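Local structure of penicillin-binding protein 2B (Streptococcus pneumoniae, 2WAD) at residues 268-273 against 494-499; 230-235 against 372-377; 310-315 against 353-358; 543-548 against 564-569. The protein probably cross-links adjacent glycan strands of cell wall peptidoglycan as a penicillin-binding transpeptidase of the elongation machinery. All blocks are in the same frame, centred on the assembly; numbering follows the deposited sequence. Where two conformers were deposited one is given.

Interaction 1: 268-273 against 494-499; sequences LEKQYE and DLPDES
Tyr272 and Asp494 make the polar link here: the phenol OH donates to Asp494 OD2 over 2.6 Å, the carboxylate oxygen lying near the ring plane at its edge. The ring and carboxylate planes stand 90° apart, and OD2 accepts on its anti lone pair, the one turned away from OD1. Gln271 fills the angle beside this bond. Its CG is anti to the backbone N (chi1 -173°) and the chain then bends at chi2, so CG comes 3.3 Å from Asp494 O and the amide runs along the backbone toward the proline. NE2 stops 3.6 Å from Pro496 CD; the proline nitrogen nearby makes no hydrogen bond with it. On the apolar side, Leu268 CD2 meets Leu495 CD2 at 3.8 Å as the two leucines cross, while the aliphatic part of Lys270 grazes the proline ring, CD to Pro496 CG at 4.2 Å. The second shell fixes the aspartate: Ile546 N donates to OD1 and Val547 N to OD2, so OD2 is gripped by two donors and the buried carboxylate can hardly rotate. These hydrogen bonds join the end of helix 267-271 to the loop between helices 471-484 and 509-515. On that helix, Leu268 packs on Ile233 of helix 231-234 and Glu269 bridges to Arg60 and Arg223; Tyr272, just past its end, touches Ile566.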
loop_
_atom_site.group_PDB
_atom_site.type_symbol
_atom_site.label_atom_id
_atom_site.label_comp_id
_atom_site.label_asym_id
_atom_site.label_seq_id
_atom_site.Cartn_x
_atom_site.Cartn_y
_atom_site.Cartn_z
ATOM N N LEU A 268 3.720 2.674 -3.054
ATOM C CA LEU A 268 4.208 4.057 -3.060
ATOM C C LEU A 268 4.522 4.632 -4.455
ATOM O O LEU A 268 4.228 5.805 -4.724
ATOM C CB LEU A 268 5.409 4.239 -2.120
ATOM C CG LEU A 268 5.256 4.049 -0.611
ATOM C CD1 LEU A 268 6.587 4.346 0.096
ATOM C CD2 LEU A 268 4.132 4.940 -0.062
ATOM N N GLU A 269 5.128 3.844 -5.340
ATOM C CA GLU A 269 5.540 4.390 -6.641
ATOM C C GLU A 269 4.281 4.815 -7.367
ATOM O O GLU A 269 4.286 5.811 -8.078
ATOM C CB GLU A 269 6.289 3.382 -7.525
ATOM C CG GLU A 269 7.674 2.971 -7.052
ATOM C CD GLU A 269 8.772 3.883 -7.547
ATOM O OE1 GLU A 269 8.486 5.043 -7.934
ATOM O OE2 GLU A 269 9.935 3.428 -7.546
ATOM N N LYS A 270 3.205 4.061 -7.185
ATOM C CA LYS A 270 1.939 4.400 -7.810
ATOM C C LYS A 270 1.247 5.545 -7.082
ATOM O O LYS A 270 0.786 6.495 -7.701
ATOM C CB LYS A 270 1.024 3.173 -7.895
ATOM C CG LYS A 270 -0.320 3.435 -8.588
ATOM C CD LYS A 270 -1.075 2.137 -8.845
ATOM C CE LYS A 270 -2.542 2.413 -9.074
ATOM N NZ LYS A 270 -3.150 1.294 -9.825
ATOM N N GLN A 271 1.146 5.443 -5.762
ATOM C CA GLN A 271 0.456 6.467 -4.985
ATOM C C GLN A 271 0.990 7.881 -5.240
ATOM O O GLN A 271 0.214 8.835 -5.329
ATOM C CB GLN A 271 0.516 6.115 -3.499
ATOM C CG GLN A 271 -0.310 7.007 -2.645
ATOM C CD GLN A 271 -1.792 6.720 -2.782
ATOM O OE1 GLN A 271 -2.622 7.404 -2.173
ATOM N NE2 GLN A 271 -2.129 5.710 -3.578
ATOM N N TYR A 272 2.309 8.011 -5.348
ATOM C CA TYR A 272 2.953 9.314 -5.471
ATOM C C TYR A 272 3.528 9.558 -6.861
ATOM O O TYR A 272 4.432 10.376 -7.042
ATOM C CB TYR A 272 4.016 9.504 -4.384
ATOM C CG TYR A 272 3.383 9.643 -3.019
ATOM C CD1 TYR A 272 3.140 8.529 -2.232
ATOM C CD2 TYR A 272 2.953 10.876 -2.556
ATOM C CE1 TYR A 272 2.521 8.636 -0.990
ATOM C CE2 TYR A 272 2.343 10.996 -1.327
ATOM C CZ TYR A 272 2.128 9.887 -0.546
ATOM O OH TYR A 272 1.507 10.026 0.676
ATOM N N GLU A 273 2.956 8.860 -7.837
ATOM C CA GLU A 273 3.315 8.987 -9.244
ATOM C C GLU A 273 3.345 10.435 -9.740
ATOM O O GLU A 273 4.260 10.833 -10.444
ATOM C CB GLU A 273 2.365 8.135 -10.104
ATOM C CG GLU A 273 2.332 8.480 -11.591
ATOM C CD GLU A 273 3.676 8.340 -12.282
ATOM O OE1 GLU A 273 4.432 7.373 -12.009
ATOM O OE2 GLU A 273 3.956 9.206 -13.137
ATOM N N ASP A 494 -1.980 6.140 2.733
ATOM C CA ASP A 494 -1.500 6.554 1.414
ATOM C C ASP A 494 -0.921 5.393 0.586
ATOM O O ASP A 494 0.246 5.413 0.161
ATOM C CB ASP A 494 -0.503 7.717 1.555
ATOM C CG ASP A 494 0.658 7.419 2.543
ATOM O OD1 ASP A 494 0.558 6.493 3.403
ATOM O OD2 ASP A 494 1.655 8.186 2.498
ATOM N N LEU A 495 -1.743 4.370 0.363
ATOM C CA LEU A 495 -1.401 3.269 -0.530
ATOM C C LEU A 495 -2.629 3.045 -1.402
ATOM O O LEU A 495 -3.732 3.355 -0.974
ATOM C CB LEU A 495 -1.053 1.988 0.252
ATOM C CG LEU A 495 0.273 1.979 1.030
ATOM C CD1 LEU A 495 0.422 0.739 1.900
ATOM C CD2 LEU A 495 1.495 2.168 0.139
ATOM N N PRO A 496 -2.444 2.551 -2.636
ATOM C CA PRO A 496 -3.571 2.520 -3.579
ATOM C C PRO A 496 -4.792 1.730 -3.104
ATOM O O PRO A 496 -5.922 2.166 -3.309
ATOM C CB PRO A 496 -2.986 1.917 -4.865
ATOM C CG PRO A 496 -1.508 1.792 -4.646
ATOM C CD PRO A 496 -1.146 2.307 -3.286
ATOM N N ASP A 497 -4.566 0.596 -2.446
ATOM C CA ASP A 497 -5.641 -0.333 -2.103
ATOM C C ASP A 497 -5.451 -1.048 -0.763
ATOM O O ASP A 497 -4.610 -1.932 -0.643
ATOM C CB ASP A 497 -5.790 -1.388 -3.205
ATOM C CG ASP A 497 -7.009 -2.277 -3.006
ATOM O OD1 ASP A 497 -8.060 -1.759 -2.564
ATOM O OD2 ASP A 497 -6.913 -3.489 -3.298
ATOM N N GLU A 498 -6.254 -0.705 0.236
ATOM C CA GLU A 498 -6.182 -1.383 1.523
ATOM C C GLU A 498 -7.421 -2.270 1.663
ATOM O O GLU A 498 -8.496 -1.936 1.169
ATOM C CB GLU A 498 -6.182 -0.342 2.645
ATOM C CG GLU A 498 -7.401 0.562 2.614
ATOM C CD GLU A 498 -7.448 1.543 3.763
ATOM O OE1 GLU A 498 -7.836 2.704 3.525
ATOM O OE2 GLU A 498 -7.086 1.164 4.890
ATOM N N SER A 499 -7.294 -3.399 2.348
ATOM C CA SER A 499 -8.486 -4.094 2.832
ATOM C C SER A 499 -9.231 -3.249 3.860
ATOM O O SER A 499 -8.607 -2.611 4.700
ATOM C CB SER A 499 -8.086 -5.402 3.506
ATOM O OG SER A 499 -9.240 -6.052 4.010
#

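Interaction 2: 230-235 against 372-377; sequences LSSIVG and PDSLGT
The peptide carbonyl of Ser232 meets Leu375, its O lying 3.6 Å from Leu375 CD1; no aromatic ring or side-chain amide takes part. The other branch of the same leucine reaches the neighbouring residue, with CD2 3.7 Å from Ile233 CG1, the two side chains sliding past each other in opposite directions. Ile233 CD1 extends further along the 372-377 backbone to Ser374 CB at 3.8 Å, with CG1 anti to the carbonyl carbon (chi1 -75°) and the chain extended beyond it. Serine faces serine without a direct bond, and two waters fill the polar side. One bridges Ser232 OG, at 2.9 Å, to the backbone N of Ser374, whose hydrogen it accepts. The second lies 2.6 Å from Ser232 OG and bonds weakly to Ser374 OG, which leaves Ser232 OG with two water partners. Behind the contact, Ser374 O takes two donors of one residue, Thr377 OG1 at 2.7 Å and Thr377 N. A type I beta turn from Asp373 to Gly376, closed by Gly376 N to Asp373 O, leads from strand 370-372 into helix 376-379. Apolar on one side and water-bridged on the other, this is plain interdomain packing: a short, weakly bonded helix of the dimerisation-domain family region rests on a strand-turn-helix corner of the transpeptidase domain.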
loop_
_atom_site.group_PDB
_atom_site.type_symbol
_atom_site.label_atom_id
_atom_site.label_comp_id
_atom_site.label_asym_id
_atom_site.label_seq_id
_atom_site.Cartn_x
_atom_site.Cartn_y
_atom_site.Cartn_z
ATOM N N LEU A 230 12.026 -2.147 3.713
ATOM C CA LEU A 230 10.938 -1.368 3.111
ATOM C C LEU A 230 10.746 -1.560 1.613
ATOM O O LEU A 230 9.968 -0.816 1.002
ATOM C CB LEU A 230 11.124 0.129 3.393
ATOM C CG LEU A 230 11.052 0.518 4.871
ATOM C CD1 LEU A 230 11.380 1.972 5.070
ATOM C CD2 LEU A 230 9.680 0.184 5.445
ATOM N N SER A 231 11.416 -2.554 1.026
ATOM C CA SER A 231 11.296 -2.805 -0.415
ATOM C C SER A 231 9.895 -3.213 -0.868
ATOM O O SER A 231 9.420 -2.738 -1.893
ATOM C CB SER A 231 12.366 -3.777 -0.939
ATOM O OG SER A 231 12.136 -5.091 -0.461
ATOM N N SER A 232 9.214 -4.067 -0.112
ATOM C CA SER A 232 7.864 -4.492 -0.500
ATOM C C SER A 232 6.877 -3.325 -0.626
ATOM O O SER A 232 5.921 -3.388 -1.403
ATOM C CB SER A 232 7.327 -5.506 0.515
ATOM O OG SER A 232 7.485 -5.028 1.852
ATOM N N ILE A 233 7.115 -2.259 0.134
ATOM C CA ILE A 233 6.196 -1.152 0.241
ATOM C C ILE A 233 6.494 -0.066 -0.794
ATOM O O ILE A 233 5.626 0.753 -1.118
ATOM C CB ILE A 233 6.239 -0.624 1.673
ATOM C CG1 ILE A 233 5.487 -1.594 2.610
ATOM C CG2 ILE A 233 5.694 0.791 1.763
ATOM C CD1 ILE A 233 5.830 -1.408 4.077
ATOM N N VAL A 234 7.711 -0.082 -1.340
ATOM C CA VAL A 234 8.104 0.898 -2.341
ATOM C C VAL A 234 7.258 0.769 -3.609
ATOM O O VAL A 234 6.750 1.776 -4.082
ATOM C CB VAL A 234 9.616 0.836 -2.699
ATOM C CG1 VAL A 234 9.917 1.628 -3.962
ATOM C CG2 VAL A 234 10.489 1.322 -1.536
ATOM N N GLY A 235 7.134 -0.439 -4.156
ATOM C CA GLY A 235 6.338 -0.711 -5.345
ATOM C C GLY A 235 7.199 -0.840 -6.581
ATOM O O GLY A 235 8.429 -0.774 -6.503
ATOM N N PRO A 372 8.848 -12.396 5.362
ATOM C CA PRO A 372 8.455 -11.031 5.665
ATOM C C PRO A 372 7.158 -10.691 4.960
ATOM O O PRO A 372 6.958 -11.106 3.819
ATOM C CB PRO A 372 9.594 -10.191 5.084
ATOM C CG PRO A 372 10.550 -11.154 4.412
ATOM C CD PRO A 372 10.274 -12.499 4.998
ATOM N N ASP A 373 6.285 -9.947 5.635
ATOM C CA ASP A 373 4.959 -9.676 5.101
ATOM C C ASP A 373 4.424 -8.328 5.560
ATOM O O ASP A 373 3.294 -8.238 6.042
ATOM C CB ASP A 373 3.996 -10.801 5.494
ATOM C CG ASP A 373 2.661 -10.718 4.752
ATOM O OD1 ASP A 373 2.619 -10.076 3.680
ATOM O OD2 ASP A 373 1.653 -11.280 5.250
ATOM N N SER A 374 5.232 -7.287 5.399
ATOM C CA SER A 374 4.851 -5.937 5.807
ATOM C C SER A 374 3.500 -5.508 5.246
ATOM O O SER A 374 2.744 -4.851 5.940
ATOM C CB SER A 374 5.913 -4.954 5.327
ATOM O OG SER A 374 7.168 -5.374 5.842
ATOM N N LEU A 375 3.201 -5.864 3.995
ATOM C CA LEU A 375 1.923 -5.485 3.361
ATOM C C LEU A 375 0.760 -6.200 4.017
ATOM O O LEU A 375 -0.378 -5.773 3.868
ATOM C CB LEU A 375 1.926 -5.773 1.860
ATOM C CG LEU A 375 2.953 -4.919 1.099
ATOM C CD1 LEU A 375 3.083 -5.395 -0.329
ATOM C CD2 LEU A 375 2.641 -3.410 1.182
ATOM N N GLY A 376 1.035 -7.255 4.783
ATOM C CA GLY A 376 -0.024 -7.919 5.547
ATOM C C GLY A 376 -0.774 -6.978 6.468
ATOM O O GLY A 376 -1.956 -7.186 6.768
ATOM N N THR A 377 -0.098 -5.911 6.880
ATOM C CA THR A 377 -0.660 -4.952 7.812
ATOM C C THR A 377 -1.856 -4.220 7.208
ATOM O O THR A 377 -2.715 -3.784 7.949
ATOM C CB THR A 377 0.386 -3.912 8.267
ATOM O OG1 THR A 377 0.956 -3.263 7.121
ATOM C CG2 THR A 377 1.497 -4.567 9.095
HETATM O O HOH W 1 7.674 -7.560 3.295
HETATM O O HOH W 2 8.077 -3.385 3.779
#

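Interaction 3: 310-315 against 353-358; sequences LTIDLA and GAVLSM
Thr311 and Ile312, in the link between strand 307-310 and helix 314-334, pack on the start of strand 355-363, next to a classic beta bulge in which Leu356 and Ser357 both face Ala347. Thr311 OG1 donates to Val355 O over 2.6 Å, in the carbonyl plane and on a lone pair. The hydroxyl sits between the backbone N and the carbonyl carbon (chi1 53°), which turns CG2 the other way, onto Ala354 CB at 3.8 Å. Ile312 lies side by side with Val355, its CD1 3.9 Å from Val355 CG1 and its CG1 3.3 Å from Val355 O. The CG2 branch approaches Leu356 O at 3.5 Å. That carbonyl is served by a water, which donates to it and accepts from Asp313 N at 3.0 Å. Asp313 in turn caps helix 314-334, OD1 taking the N-H of Ala315. Ile546 O and, weakly, His545 O also bond to the Thr311 hydroxyl, so the carbonyls probably compete for its single proton. Val355 O is thus served by the threonine and Leu356 O by the water, while the isoleucine keeps its branches against carbon and carbonyl oxygen.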
loop_
_atom_site.group_PDB
_atom_site.type_symbol
_atom_site.label_atom_id
_atom_site.label_comp_id
_atom_site.label_asym_id
_atom_site.label_seq_id
_atom_site.Cartn_x
_atom_site.Cartn_y
_atom_site.Cartn_z
ATOM N N LEU A 310 10.081 9.131 3.620
ATOM C CA LEU A 310 9.125 8.404 4.454
ATOM C C LEU A 310 9.220 8.768 5.923
ATOM O O LEU A 310 10.193 9.367 6.379
ATOM C CB LEU A 310 9.301 6.896 4.328
ATOM C CG LEU A 310 9.481 6.355 2.911
ATOM C CD1 LEU A 310 9.420 4.831 2.985
ATOM C CD2 LEU A 310 8.422 6.949 1.994
ATOM N N THR A 311 8.175 8.387 6.651
ATOM C CA THR A 311 8.092 8.622 8.081
ATOM C C THR A 311 8.803 7.487 8.797
ATOM O O THR A 311 9.103 7.612 9.980
ATOM C CB THR A 311 6.623 8.618 8.546
ATOM O OG1 THR A 311 5.995 7.409 8.098
ATOM C CG2 THR A 311 5.849 9.796 7.963
ATOM N N ILE A 312 9.039 6.380 8.096
ATOM C CA ILE A 312 9.659 5.200 8.699
ATOM C C ILE A 312 11.171 5.248 8.619
ATOM O O ILE A 312 11.741 5.542 7.565
ATOM C CB ILE A 312 9.239 3.877 8.013
ATOM C CG1 ILE A 312 7.709 3.707 8.026
ATOM C CG2 ILE A 312 9.936 2.695 8.702
ATOM C CD1 ILE A 312 7.215 2.653 7.069
ATOM N N ASP A 313 11.811 4.951 9.744
ATOM C CA ASP A 313 13.249 4.810 9.778
ATOM C C ASP A 313 13.640 3.341 9.596
ATOM O O ASP A 313 13.183 2.479 10.328
ATOM C CB ASP A 313 13.750 5.353 11.115
ATOM C CG ASP A 313 15.228 5.582 11.113
ATOM O OD1 ASP A 313 15.966 4.575 11.129
ATOM O OD2 ASP A 313 15.632 6.763 11.040
ATOM N N LEU A 314 14.468 3.038 8.609
ATOM C CA LEU A 314 14.915 1.664 8.403
ATOM C C LEU A 314 15.380 0.933 9.669
ATOM O O LEU A 314 15.054 -0.241 9.840
ATOM C CB LEU A 314 16.051 1.634 7.380
ATOM C CG LEU A 314 15.841 1.101 5.960
ATOM C CD1 LEU A 314 14.559 1.652 5.396
ATOM C CD2 LEU A 314 17.026 1.468 5.081
ATOM N N ALA A 315 16.165 1.605 10.516
ATOM C CA ALA A 315 16.745 0.993 11.703
ATOM C C ALA A 315 15.626 0.586 12.657
ATOM O O ALA A 315 15.613 -0.544 13.157
ATOM C CB ALA A 315 17.755 1.945 12.395
ATOM N N GLY A 353 -0.386 10.919 12.637
ATOM C CA GLY A 353 -0.714 9.875 11.675
ATOM C C GLY A 353 0.532 9.303 11.019
ATOM O O GLY A 353 0.433 8.334 10.263
ATOM N N ALA A 354 1.702 9.849 11.344
ATOM C CA ALA A 354 2.942 9.322 10.779
ATOM C C ALA A 354 3.114 7.839 11.079
ATOM O O ALA A 354 2.876 7.424 12.211
ATOM C CB ALA A 354 4.146 10.096 11.306
ATOM N N VAL A 355 3.535 7.056 10.088
ATOM C CA VAL A 355 3.727 5.619 10.284
ATOM C C VAL A 355 5.141 5.364 10.792
ATOM O O VAL A 355 6.107 5.707 10.118
ATOM C CB VAL A 355 3.435 4.784 9.011
ATOM C CG1 VAL A 355 3.959 3.343 9.176
ATOM C CG2 VAL A 355 1.919 4.730 8.743
ATOM N N LEU A 356 5.265 4.822 12.003
ATOM C CA LEU A 356 6.589 4.558 12.588
ATOM C C LEU A 356 7.155 3.230 12.093
ATOM O O LEU A 356 8.347 3.132 11.823
ATOM C CB LEU A 356 6.521 4.575 14.120
ATOM C CG LEU A 356 5.949 5.900 14.641
ATOM C CD1 LEU A 356 5.702 5.807 16.144
ATOM C CD2 LEU A 356 6.844 7.106 14.216
ATOM N N SER A 357 6.294 2.224 11.951
ATOM C CA SER A 357 6.648 0.988 11.263
ATOM C C SER A 357 5.402 0.155 11.035
ATOM O O SER A 357 4.431 0.273 11.779
ATOM C CB SER A 357 7.652 0.147 12.062
ATOM O OG SER A 357 6.995 -0.354 13.201
ATOM N N MET A 358 5.471 -0.677 10.003
ATOM C CA MET A 358 4.454 -1.625 9.611
ATOM C C MET A 358 5.203 -2.928 9.346
ATOM O O MET A 358 5.825 -3.058 8.301
ATOM C CB MET A 358 3.856 -1.254 8.239
ATOM C CG MET A 358 3.766 0.198 7.906
ATOM S SD MET A 358 3.375 0.639 6.197
ATOM C CE MET A 358 2.294 -0.692 5.604
HETATM O O HOH W 3 10.214 4.690 12.304
#

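Interaction 4: 543-548 against 564-569; sequences APHIVE and QAIDTK. Unlike the reference sequence in segment 543-548: His545 (reference Arg). Unlike the reference sequence in segment 564-569: Ala565 (reference Gln), Ile566 (reference Leu), Asp567 (reference Gln), Thr568 (reference Pro), Lys569 (reference Thr).
Ala543 and Lys569 at one end, and Glu548 and Ile566 at the other, join two segments that run antiparallel, through Ala543 N to Lys569 O at 3.1 Å and Ile566 N to Glu548 O at 3.0 Å. Between these bonds the backbones are bridged by water. One water donates to Ala543 O and accepts from Lys569 N, and another donates to both Glu548 O and Ile566 O. In the middle, Ile566 CG2 sits over one face of the His545 imidazole, 4.2 Å from the ring centroid, in a CH-pi contact offset toward the rim. Both residues differ from the reference sequence. With its CG between the backbone N and the carbonyl carbon (chi1 61°), His545 reaches forward along its own chain and ND1 donates to Val547 O at 2.8 Å, nearly straight at 164°. That bond fixes the ring rotation. NE2 is also placed as a weak donor, to a water that reaches Ile566 O and Thr568 OG1 and to Thr352 O, so the ring may be protonated at both nitrogens. Ile566 CD1 lies against Val547, too close in the model for that spacing to be trusted. The two segments run past the open end of the hairpin of strands 547-553 and 559-565, the latter outermost in its sheet. On the other flank, strand 547-553 pairs with strand 307-310, and Pro544 leans on helix 525-536.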
loop_
_atom_site.group_PDB
_atom_site.type_symbol
_atom_site.label_atom_id
_atom_site.label_comp_id
_atom_site.label_asym_id
_atom_site.label_seq_id
_atom_site.Cartn_x
_atom_site.Cartn_y
_atom_site.Cartn_z
ATOM N N ALA A 543 -5.613 10.033 9.472
ATOM C CA ALA A 543 -5.165 9.140 8.421
ATOM C C ALA A 543 -3.694 8.832 8.664
ATOM O O ALA A 543 -2.889 9.743 8.896
ATOM C CB ALA A 543 -5.342 9.782 7.040
ATOM N N PRO A 544 -3.330 7.543 8.574
ATOM C CA PRO A 544 -1.935 7.141 8.667
ATOM C C PRO A 544 -1.234 7.487 7.362
ATOM O O PRO A 544 -1.832 7.397 6.294
ATOM C CB PRO A 544 -1.989 5.618 8.876
ATOM C CG PRO A 544 -3.409 5.212 8.776
ATOM C CD PRO A 544 -4.233 6.407 8.345
ATOM N N HIS A 545 -0.002 7.974 7.451
ATOM C CA HIS A 545 0.687 8.376 6.239
ATOM C C HIS A 545 2.126 7.886 6.361
ATOM O O HIS A 545 2.754 8.056 7.412
ATOM C CB HIS A 545 0.550 9.883 5.915
ATOM C CG HIS A 545 1.100 10.815 6.954
ATOM N ND1 HIS A 545 2.372 11.340 6.882
ATOM C CD2 HIS A 545 0.530 11.363 8.052
ATOM C CE1 HIS A 545 2.571 12.147 7.909
ATOM N NE2 HIS A 545 1.468 12.173 8.638
ATOM N N ILE A 546 2.591 7.221 5.305
ATOM C CA ILE A 546 3.924 6.646 5.257
ATOM C C ILE A 546 4.925 7.682 4.733
ATOM O O ILE A 546 6.123 7.637 5.047
ATOM C CB ILE A 546 3.920 5.416 4.326
ATOM C CG1 ILE A 546 2.988 4.332 4.850
ATOM C CG2 ILE A 546 5.329 4.852 4.179
ATOM C CD1 ILE A 546 2.472 3.358 3.793
ATOM N N VAL A 547 4.437 8.610 3.907
ATOM C CA VAL A 547 5.270 9.686 3.387
ATOM C C VAL A 547 5.263 10.888 4.322
ATOM O O VAL A 547 4.202 11.275 4.802
ATOM C CB VAL A 547 4.853 10.096 1.969
ATOM C CG1 VAL A 547 5.629 11.335 1.552
ATOM C CG2 VAL A 547 5.103 8.940 0.976
ATOM N N GLU A 548 6.441 11.456 4.585
ATOM C CA GLU A 548 6.588 12.560 5.534
ATOM C C GLU A 548 6.605 13.902 4.826
ATOM O O GLU A 548 6.068 14.885 5.345
ATOM C CB GLU A 548 7.850 12.419 6.409
ATOM C CG GLU A 548 8.140 13.595 7.372
ATOM C CD GLU A 548 8.887 14.753 6.707
ATOM O OE1 GLU A 548 8.706 15.919 7.119
ATOM O OE2 GLU A 548 9.662 14.532 5.757
ATOM N N GLN A 564 7.313 20.530 0.479
ATOM C CA GLN A 564 6.012 20.529 1.143
ATOM C C GLN A 564 5.847 19.308 2.055
ATOM O O GLN A 564 5.929 18.172 1.604
ATOM C CB GLN A 564 4.901 20.522 0.089
ATOM C CG GLN A 564 3.495 20.318 0.634
ATOM C CD GLN A 564 2.458 20.271 -0.472
ATOM O OE1 GLN A 564 2.573 20.964 -1.488
ATOM N NE2 GLN A 564 1.428 19.459 -0.280
ATOM N N ALA A 565 5.614 19.546 3.338
ATOM C CA ALA A 565 5.401 18.455 4.274
ATOM C C ALA A 565 3.997 17.900 4.068
ATOM O O ALA A 565 3.104 18.623 3.650
ATOM C CB ALA A 565 5.559 18.945 5.696
ATOM N N ILE A 566 3.793 16.620 4.358
ATOM C CA ILE A 566 2.455 16.056 4.275
ATOM C C ILE A 566 1.700 16.355 5.558
ATOM O O ILE A 566 2.039 15.876 6.647
ATOM C CB ILE A 566 2.463 14.558 3.941
ATOM C CG1 ILE A 566 2.823 14.380 2.461
ATOM C CG2 ILE A 566 1.091 13.941 4.237
ATOM C CD1 ILE A 566 3.346 13.004 2.147
ATOM N N ASP A 567 0.682 17.193 5.413
ATOM C CA ASP A 567 -0.018 17.732 6.563
ATOM C C ASP A 567 -0.912 16.689 7.242
ATOM O O ASP A 567 -1.341 15.708 6.640
ATOM C CB ASP A 567 -0.819 18.978 6.149
ATOM C CG ASP A 567 0.069 20.083 5.589
ATOM O OD1 ASP A 567 1.244 20.203 6.018
ATOM O OD2 ASP A 567 -0.413 20.831 4.710
ATOM N N THR A 568 -1.176 16.893 8.521
ATOM C CA THR A 568 -1.982 15.945 9.268
ATOM C C THR A 568 -3.431 15.999 8.786
ATOM O O THR A 568 -3.964 17.083 8.586
ATOM C CB THR A 568 -1.939 16.294 10.748
ATOM O OG1 THR A 568 -0.618 16.036 11.232
ATOM C CG2 THR A 568 -2.944 15.452 11.507
ATOM N N LYS A 569 -4.082 14.852 8.634
ATOM C CA LYS A 569 -5.424 14.863 8.074
ATOM C C LYS A 569 -6.446 14.263 9.023
ATOM O O LYS A 569 -6.422 13.064 9.276
ATOM C CB LYS A 569 -5.448 14.116 6.737
ATOM C CG LYS A 569 -6.703 14.357 5.904
ATOM C CD LYS A 569 -6.764 13.390 4.725
ATOM C CE LYS A 569 -5.519 13.484 3.834
ATOM N NZ LYS A 569 -5.516 12.430 2.772
HETATM O O HOH W 4 -2.708 12.309 8.872
HETATM O O HOH W 5 1.576 14.793 9.390
HETATM O O HOH W 6 4.486 15.233 7.299
#

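In the fold
The four contacts cluster where the dimerisation-domain family region meets the transpeptidase domain, with centres 11 to 19 Å apart. Interactions 1 and 2 cross along the chain; helices 231-234 and 267-271 touch through Glu269 N and Val234 O. Interaction 3 falls within the chain span closed by each of them, and interaction 4 follows them all. Strand 355-363 connects interaction 3 to interaction 2, where Met358 O meets Ser374 CB. Interactions 3 and 4 lie closest and share backbone bonds, Thr311 N with Ile546 O and His545 N with Gly353 O. Interactions 1 and 2 thus bridge the two regions, and interactions 3 and 4 pack beside them on the transpeptidase side, away from the serine thought to form the acyl-ester intermediate.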